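GCN5-related N-acetyltransferase (Exiguobacterium sibiricum 255-15, PDB 3GY9) binds coenzyme A and probably transfers an acyl group from it to an acceptor that is not known. Local coordinates at residues E42-F52 against A63-S71; F12-L21 against V32-R40. One frame throughout, in Å; residues are numbered along the deposited sequence. Where two conformers were deposited one is given.

In the fold
Two contacts that follow one another along the chain show how a GNAT sheet is built and then covered. Interaction 2 folds the loop and helix start of 12-21 against 32-40; interaction 1 then pairs strands 50-55 and 61-69 of the central sheet. Their centres are 13 Å apart and they touch: Cys64 SG lies 3.6 Å from Leu20 CD2, and Phe12 CE2 lies 3.3 Å from Ser43 O. The side chain of Ala63, in interaction 1, comes within about 4 Å of that of Val84, which binds coenzyme A, whereas the side chain of Leu20, in interaction 2, stays about 8 Å from the coenzyme itself.

Interaction 1: E42-F52 against A63-S71; sequences ESFQEDGEAMF and ACGGYMKQS
Ala50 pairs with Tyr67 and Phe52 with Gly65 through four backbone hydrogen bonds, two to each antiparallel pair; the shortest runs from Tyr67 N to Ala50 O, 2.8 Å. Between them, at the non-hydrogen-bonded pair Met51-Gly66, Gly66 CA comes within 3.1 Å of Ala50 O as a CA-H...O contact. A side chain at Gly66 would run into Ala50 O and the Met51 methyl. Met51, a selenomethionine, folds back at chi2 and chi3, which brings SE down on the Gly65 backbone and sets CE over the centre of the Phe44 ring.

On the face that carries Ala50 and Phe52 lies Tyr67, whose CG stands between its backbone N and carbonyl carbon (chi1 70°); this lays the ring back across the neighbouring strand, one face over Ala50 N and CE1 3.5 Å from Ala50 CB. Its hydroxyl is hydrogen-bonded to Glu104 of helix 93-105, the helix that also meets Phe52. At the loop, Phe44 turns its edge to Tyr67 O, while Met68 SE approaches its ring obliquely, 4.4 Å from the centroid, in a Met-aromatic contact. The methyl of Met68 reaches Glu42 OE2 at 3.7 Å, and Glu42 is salt-bridged to Arg80.

Polar side-chain links gather at the loop. Glu49 OE2 takes the N-H of Glu46 across a type II turn, and a water joins Glu49 OE1 to Lys69 N. Together these strands form the antiparallel beta hairpin 50-55/61-69 in the mixed central sheet of the GNAT fold.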
# COMPACT_ATOMS: atom_id res chain seq x y z
N GLU A 42 -2.05 3.26 -14.87
CA GLU A 42 -2.60 2.97 -13.55
C GLU A 42 -2.23 4.17 -12.70
O GLU A 42 -1.16 4.22 -12.10
CB GLU A 42 -2.06 1.65 -13.00
CG GLU A 42 -2.57 0.46 -13.80
CD GLU A 42 -2.13 -0.90 -13.30
OE1 GLU A 42 -1.10 -1.01 -12.61
OE2 GLU A 42 -2.81 -1.89 -13.64
N SER A 43 -3.13 5.15 -12.71
CA SER A 43 -2.88 6.46 -12.14
C SER A 43 -3.28 6.56 -10.67
O SER A 43 -2.91 7.53 -10.01
CB SER A 43 -3.68 7.51 -12.92
OG SER A 43 -5.08 7.40 -12.65
N PHE A 44 -4.06 5.60 -10.19
CA PHE A 44 -4.61 5.65 -8.83
C PHE A 44 -5.44 6.93 -8.58
O PHE A 44 -5.57 7.35 -7.42
CB PHE A 44 -3.47 5.49 -7.80
CG PHE A 44 -2.81 4.14 -7.87
CD1 PHE A 44 -3.30 3.06 -7.15
CD2 PHE A 44 -1.72 3.93 -8.71
CE1 PHE A 44 -2.72 1.80 -7.26
CE2 PHE A 44 -1.16 2.67 -8.82
CZ PHE A 44 -1.65 1.62 -8.10
N GLN A 45 -6.00 7.52 -9.63
CA GLN A 45 -6.80 8.73 -9.53
C GLN A 45 -8.29 8.47 -9.70
O GLN A 45 -9.09 9.36 -9.47
CB GLN A 45 -6.37 9.76 -10.58
CG GLN A 45 -4.91 10.21 -10.49
CD GLN A 45 -4.54 10.71 -9.10
OE1 GLN A 45 -5.12 11.67 -8.59
NE2 GLN A 45 -3.57 10.05 -8.48
N GLU A 46 -8.68 7.28 -10.17
CA GLU A 46 -10.07 7.05 -10.50
C GLU A 46 -10.83 6.57 -9.27
O GLU A 46 -10.24 6.29 -8.21
CB GLU A 46 -10.16 6.02 -11.63
CG GLU A 46 -9.42 6.41 -12.90
CD GLU A 46 -9.94 7.69 -13.54
OE1 GLU A 46 -11.14 8.00 -13.37
OE2 GLU A 46 -9.15 8.38 -14.22
N ASP A 47 -12.14 6.48 -9.40
CA ASP A 47 -12.93 5.88 -8.35
C ASP A 47 -12.40 4.48 -8.06
O ASP A 47 -12.05 3.74 -8.97
CB ASP A 47 -14.40 5.76 -8.76
CG ASP A 47 -15.09 7.10 -8.88
OD1 ASP A 47 -14.59 8.10 -8.32
OD2 ASP A 47 -16.15 7.13 -9.53
N GLY A 48 -12.38 4.12 -6.78
CA GLY A 48 -12.01 2.78 -6.37
C GLY A 48 -10.52 2.54 -6.29
O GLY A 48 -10.08 1.41 -6.14
N GLU A 49 -9.75 3.61 -6.35
CA GLU A 49 -8.30 3.47 -6.21
C GLU A 49 -7.71 4.72 -5.55
O GLU A 49 -8.32 5.79 -5.57
CB GLU A 49 -7.64 3.18 -7.56
CG GLU A 49 -8.06 4.11 -8.65
CD GLU A 49 -7.52 3.81 -10.03
OE1 GLU A 49 -7.46 2.63 -10.46
OE2 GLU A 49 -7.22 4.79 -10.72
N ALA A 50 -6.56 4.55 -4.93
CA ALA A 50 -5.82 5.67 -4.36
C ALA A 50 -4.38 5.25 -4.13
O ALA A 50 -4.09 4.06 -3.91
CB ALA A 50 -6.43 6.07 -3.05
N MSE A 51 -3.48 6.24 -4.14
CA MSE A 51 -2.09 6.03 -3.78
C MSE A 51 -1.77 7.03 -2.70
O MSE A 51 -2.16 8.21 -2.80
CB MSE A 51 -1.18 6.27 -4.97
CG MSE A 51 0.30 6.08 -4.71
SE MSE A 51 0.80 4.34 -3.92
CE MSE A 51 -0.12 3.22 -5.14
N PHE A 52 -1.08 6.56 -1.67
CA PHE A 52 -0.67 7.42 -0.56
C PHE A 52 0.83 7.48 -0.42
O PHE A 52 1.54 6.56 -0.79
CB PHE A 52 -1.27 6.92 0.76
CG PHE A 52 -2.76 6.87 0.74
CD1 PHE A 52 -3.49 8.03 0.94
CD2 PHE A 52 -3.43 5.68 0.53
CE1 PHE A 52 -4.88 7.99 0.90
CE2 PHE A 52 -4.83 5.65 0.50
CZ PHE A 52 -5.55 6.81 0.69
N ALA A 63 7.58 6.68 2.56
CA ALA A 63 6.86 5.46 2.19
C ALA A 63 5.79 5.78 1.18
O ALA A 63 5.36 6.92 1.04
CB ALA A 63 6.21 4.85 3.40
N CYS A 64 5.37 4.73 0.47
CA CYS A 64 4.21 4.83 -0.38
C CYS A 64 3.38 3.56 -0.26
O CYS A 64 3.89 2.55 0.20
CB CYS A 64 4.64 5.05 -1.85
SG CYS A 64 5.64 3.74 -2.56
N GLY A 65 2.13 3.65 -0.72
CA GLY A 65 1.27 2.46 -0.77
C GLY A 65 -0.15 2.86 -1.07
O GLY A 65 -0.60 3.92 -0.68
N GLY A 66 -0.88 1.96 -1.73
CA GLY A 66 -2.22 2.30 -2.11
C GLY A 66 -3.02 1.08 -2.45
O GLY A 66 -2.70 -0.02 -2.04
N TYR A 67 -4.09 1.31 -3.19
CA TYR A 67 -5.00 0.23 -3.57
C TYR A 67 -5.70 0.55 -4.88
O TYR A 67 -5.80 1.71 -5.29
CB TYR A 67 -6.04 -0.02 -2.46
CG TYR A 67 -7.04 1.09 -2.33
CD1 TYR A 67 -6.79 2.19 -1.50
CD2 TYR A 67 -8.23 1.06 -3.05
CE1 TYR A 67 -7.71 3.23 -1.40
CE2 TYR A 67 -9.15 2.11 -2.96
CZ TYR A 67 -8.88 3.19 -2.13
OH TYR A 67 -9.82 4.22 -2.06
N MSE A 68 -6.16 -0.50 -5.53
CA MSE A 68 -6.98 -0.38 -6.72
C MSE A 68 -7.75 -1.69 -6.92
O MSE A 68 -7.66 -2.61 -6.12
CB MSE A 68 -6.12 -0.03 -7.94
CG MSE A 68 -5.10 -1.08 -8.32
SE MSE A 68 -4.11 -0.65 -9.93
CE MSE A 68 -5.48 -1.12 -11.19
N LYS A 69 -8.55 -1.75 -7.98
CA LYS A 69 -9.33 -2.93 -8.23
C LYS A 69 -8.43 -4.13 -8.54
O LYS A 69 -7.47 -4.01 -9.29
CB LYS A 69 -10.28 -2.67 -9.40
CG LYS A 69 -11.27 -3.79 -9.60
CD LYS A 69 -12.18 -3.56 -10.80
CE LYS A 69 -13.00 -4.80 -11.12
NZ LYS A 69 -12.12 -5.99 -11.41
N GLN A 70 -8.77 -5.29 -7.96
CA GLN A 70 -8.11 -6.55 -8.31
C GLN A 70 -8.71 -7.05 -9.59
O GLN A 70 -9.90 -7.26 -9.67
CB GLN A 70 -8.29 -7.58 -7.21
CG GLN A 70 -7.83 -9.00 -7.58
CD GLN A 70 -6.35 -9.09 -7.84
OE1 GLN A 70 -5.53 -8.61 -7.07
NE2 GLN A 70 -5.99 -9.72 -8.95
N SER A 71 -7.88 -7.23 -10.61
CA SER A 71 -8.36 -7.70 -11.90
C SER A 71 -8.90 -9.12 -11.77
O SER A 71 -8.34 -9.94 -11.03
CB SER A 71 -7.24 -7.67 -12.93
OG SER A 71 -6.15 -8.47 -12.51
O HOH W 1 -8.94 0.38 -10.04
O HOH W 2 -10.91 6.68 -4.00

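Interaction 2: F12-L21 against V32-R40; sequences FDGYNWLPLL and VERMLRNRR. With SO4 (sulfate ion), chain F; SO4 (sulfate ion), chain C; SO4 (sulfate ion), chain D; SO4 (sulfate ion), chain E.
This contact closes the helical region between the first two strands of a GNAT domain, here helices 18-26 and 31-37 with their loops. Leu36 fits between Phe12, Trp17 and Leu21. Its CD2 stands over the face of the Trp17 five-membered ring, 3.7 Å from the centroid and 12° off the normal, a CH-pi contact. Tyr15 CB lies on the opposite face. Trp17 NE1 donates to a lone pair of Phe12 O, 2.8 Å away and in the ring plane, which helps to fix the indole's rotation. With an alanine here, Leu36 CD2 would probably lose its aromatic platform and Phe12 O this donor.

This small core rests on the sheet through Phe12 on Met51 and Trp17 on Cys64. In one of two conformers the selenomethionine Met35 brings SE obliquely to the Phe12 ring, a Met-aromatic contact to that extent doubtful.

Arg39 CG stands between its backbone N and carbonyl carbon (chi1 74°), and the chain runs extended to NE past Phe12, CD 3.6 Å from Phe12 CB. Its NH2 meets the syn lone pair of Asp13 OD1 at 2.9 Å, a salt bridge with the oxygen tilted out of the guanidinium plane. A water links NE to Asp13 OD2, and NH1 donates to Leu36 O. Asn38 ND2 donates to a sulfate O2 at 2.7 Å, and Arg34 NH1 reaches the same ion weakly; it probably comes from the crystallisation liquor.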
# COMPACT_ATOMS: atom_id res chain seq x y z
N PHE A 12 1.62 13.14 -8.99
CA PHE A 12 2.86 12.37 -8.83
C PHE A 12 4.10 13.23 -9.04
O PHE A 12 5.17 12.95 -8.50
CB PHE A 12 2.89 11.19 -9.80
CG PHE A 12 2.11 10.00 -9.33
CD1 PHE A 12 2.66 9.11 -8.43
CD2 PHE A 12 0.83 9.78 -9.80
CE1 PHE A 12 1.92 8.02 -7.98
CE2 PHE A 12 0.11 8.67 -9.37
CZ PHE A 12 0.65 7.82 -8.47
N ASP A 13 3.97 14.25 -9.86
CA ASP A 13 5.13 15.04 -10.25
C ASP A 13 5.53 16.09 -9.20
O ASP A 13 6.47 16.87 -9.41
CB ASP A 13 4.89 15.65 -11.63
CG ASP A 13 4.62 14.59 -12.69
OD1 ASP A 13 5.47 13.69 -12.83
OD2 ASP A 13 3.56 14.62 -13.35
N GLY A 14 4.85 16.10 -8.06
CA GLY A 14 5.12 17.08 -7.02
C GLY A 14 5.95 16.54 -5.86
O GLY A 14 6.06 17.22 -4.84
N TYR A 15 6.52 15.35 -6.00
CA TYR A 15 7.32 14.72 -4.94
C TYR A 15 8.66 14.33 -5.48
O TYR A 15 8.78 13.99 -6.67
CB TYR A 15 6.66 13.45 -4.42
CG TYR A 15 5.27 13.63 -3.91
CD1 TYR A 15 5.03 14.02 -2.59
CD2 TYR A 15 4.17 13.46 -4.76
CE1 TYR A 15 3.72 14.21 -2.13
CE2 TYR A 15 2.88 13.64 -4.30
CZ TYR A 15 2.66 14.01 -3.00
OH TYR A 15 1.37 14.19 -2.59
N ASN A 16 9.68 14.33 -4.62
CA ASN A 16 10.96 13.74 -5.02
C ASN A 16 10.94 12.25 -4.72
O ASN A 16 11.08 11.85 -3.56
CB ASN A 16 12.12 14.39 -4.28
CG ASN A 16 13.48 13.87 -4.74
OD1 ASN A 16 13.54 13.04 -5.67
ND2 ASN A 16 14.57 14.34 -4.12
N TRP A 17 10.78 11.46 -5.76
CA TRP A 17 10.71 10.00 -5.64
C TRP A 17 12.06 9.31 -5.71
O TRP A 17 12.14 8.09 -5.54
CB TRP A 17 9.86 9.41 -6.77
CG TRP A 17 8.44 9.82 -6.73
CD1 TRP A 17 7.85 10.78 -7.49
CD2 TRP A 17 7.41 9.30 -5.88
NE1 TRP A 17 6.52 10.88 -7.17
CE2 TRP A 17 6.23 9.98 -6.18
CE3 TRP A 17 7.39 8.31 -4.89
CZ2 TRP A 17 5.02 9.70 -5.53
CZ3 TRP A 17 6.18 8.04 -4.24
CH2 TRP A 17 5.02 8.74 -4.57
N LEU A 18 13.12 10.05 -6.04
CA LEU A 18 14.42 9.41 -6.28
C LEU A 18 14.93 8.58 -5.10
O LEU A 18 15.44 7.48 -5.31
CB LEU A 18 15.46 10.39 -6.76
CG LEU A 18 15.27 10.78 -8.21
CD1 LEU A 18 16.35 11.78 -8.59
CD2 LEU A 18 15.31 9.55 -9.15
N PRO A 19 14.86 9.12 -3.87
CA PRO A 19 15.32 8.27 -2.76
C PRO A 19 14.59 6.94 -2.63
O PRO A 19 15.23 5.89 -2.47
CB PRO A 19 15.09 9.15 -1.53
CG PRO A 19 15.12 10.55 -2.05
CD PRO A 19 14.53 10.50 -3.43
N LEU A 20 13.28 6.97 -2.77
CA LEU A 20 12.46 5.75 -2.70
C LEU A 20 12.80 4.78 -3.84
O LEU A 20 12.91 3.56 -3.65
CB LEU A 20 10.96 6.12 -2.72
CG LEU A 20 10.02 5.29 -1.86
CD1 LEU A 20 10.37 5.37 -0.40
CD2 LEU A 20 8.60 5.75 -2.10
N LEU A 21 13.00 5.34 -5.03
CA LEU A 21 13.39 4.54 -6.20
C LEU A 21 14.75 3.88 -5.99
O LEU A 21 14.95 2.70 -6.30
CB LEU A 21 13.45 5.40 -7.45
CG LEU A 21 12.10 5.73 -8.07
CD1 LEU A 21 12.19 6.88 -9.07
CD2 LEU A 21 11.56 4.48 -8.78
N VAL A 32 8.26 0.12 -6.56
CA VAL A 32 8.15 1.58 -6.64
C VAL A 32 8.39 2.03 -8.09
O VAL A 32 7.64 2.86 -8.63
CB VAL A 32 9.13 2.30 -5.69
CG1 VAL A 32 8.98 3.81 -5.81
CG2 VAL A 32 8.89 1.86 -4.26
N GLU A 33 9.40 1.45 -8.72
CA GLU A 33 9.67 1.72 -10.12
C GLU A 33 8.46 1.41 -11.00
O GLU A 33 8.11 2.19 -11.87
CB GLU A 33 10.85 0.88 -10.58
CG GLU A 33 11.38 1.24 -11.93
CD GLU A 33 12.82 0.78 -12.10
OE1 GLU A 33 13.05 -0.44 -11.97
OE2 GLU A 33 13.71 1.64 -12.32
N ARG A 34 7.83 0.25 -10.78
CA ARG A 34 6.68 -0.15 -11.57
C ARG A 34 5.54 0.85 -11.40
O ARG A 34 4.92 1.29 -12.38
CB ARG A 34 6.21 -1.55 -11.17
CG ARG A 34 7.08 -2.67 -11.66
CD ARG A 34 6.35 -4.03 -11.63
NE ARG A 34 6.53 -4.79 -10.39
CZ ARG A 34 5.80 -4.68 -9.27
NH1 ARG A 34 4.79 -3.82 -9.15
NH2 ARG A 34 6.09 -5.46 -8.23
N MSE A 35 5.28 1.22 -10.16
CA MSE A 35 4.20 2.16 -9.84
C MSE A 35 4.41 3.46 -10.61
O MSE A 35 3.49 3.99 -11.24
CB MSE A 35 4.18 2.44 -8.33
CG MSE A 35 2.93 3.15 -7.84
SE MSE A 35 3.13 5.06 -7.76
CE MSE A 35 4.12 5.15 -6.12
N LEU A 36 5.61 3.99 -10.54
CA LEU A 36 5.85 5.32 -11.11
C LEU A 36 5.98 5.29 -12.61
O LEU A 36 5.42 6.18 -13.32
CB LEU A 36 7.08 5.94 -10.49
CG LEU A 36 6.90 6.25 -9.00
CD1 LEU A 36 8.25 6.57 -8.37
CD2 LEU A 36 5.95 7.39 -8.73
N ARG A 37 6.62 4.25 -13.14
CA ARG A 37 6.72 4.12 -14.60
C ARG A 37 5.35 3.92 -15.25
O ARG A 37 5.13 4.47 -16.31
CB ARG A 37 7.67 3.00 -15.01
CG ARG A 37 9.12 3.32 -14.70
CD ARG A 37 10.03 2.16 -15.11
NE ARG A 37 11.43 2.55 -14.97
CZ ARG A 37 12.47 1.74 -15.19
NH1 ARG A 37 12.29 0.49 -15.56
NH2 ARG A 37 13.70 2.21 -15.02
N ASN A 38 4.45 3.21 -14.59
CA ASN A 38 3.15 2.86 -15.18
C ASN A 38 2.03 3.84 -14.79
O ASN A 38 0.86 3.57 -15.06
CB ASN A 38 2.77 1.42 -14.79
CG ASN A 38 3.73 0.40 -15.38
OD1 ASN A 38 4.27 0.61 -16.47
ND2 ASN A 38 3.94 -0.71 -14.68
N ARG A 39 2.39 4.99 -14.21
CA ARG A 39 1.38 5.90 -13.68
C ARG A 39 0.44 6.55 -14.69
O ARG A 39 -0.61 7.08 -14.28
CB ARG A 39 2.02 6.96 -12.77
CG ARG A 39 2.77 8.02 -13.51
CD ARG A 39 3.57 8.84 -12.50
NE ARG A 39 4.16 10.03 -13.09
CZ ARG A 39 5.27 10.04 -13.82
NH1 ARG A 39 5.93 8.92 -14.07
NH2 ARG A 39 5.74 11.19 -14.29
N ARG A 40 0.73 6.50 -15.98
CA ARG A 40 -0.25 6.98 -16.98
C ARG A 40 -1.41 6.03 -17.15
O ARG A 40 -2.56 6.46 -17.32
CB ARG A 40 0.41 7.25 -18.33
CG ARG A 40 1.37 8.43 -18.28
CD ARG A 40 2.14 8.58 -19.56
NE ARG A 40 2.89 7.36 -19.87
CZ ARG A 40 3.09 6.88 -21.09
NH1 ARG A 40 2.61 7.50 -22.15
NH2 ARG A 40 3.77 5.75 -21.26
S SO4 F . 2.53 -2.91 -12.64
O1 SO4 F . 3.20 -3.54 -11.50
O2 SO4 F . 2.62 -1.47 -12.47
O3 SO4 F . 1.15 -3.42 -12.71
O4 SO4 F . 3.23 -3.26 -13.87
S SO4 C . 13.58 15.95 -0.80
O1 SO4 C . 14.50 16.47 0.21
O2 SO4 C . 12.23 16.40 -0.49
O3 SO4 C . 13.63 14.50 -0.78
O4 SO4 C . 13.95 16.44 -2.12
S SO4 D . 9.04 -6.34 -6.63
O1 SO4 D . 10.32 -6.98 -6.89
O2 SO4 D . 9.16 -5.33 -5.58
O3 SO4 D . 8.05 -7.35 -6.24
O4 SO4 D . 8.61 -5.69 -7.87
S SO4 E . 2.00 -5.00 -6.12
O1 SO4 E . 2.77 -4.21 -5.16
O2 SO4 E . 2.50 -4.81 -7.48
O3 SO4 E . 0.59 -4.64 -6.06
O4 SO4 E . 2.09 -6.43 -5.77
O HOH W 3 2.64 12.15 -13.92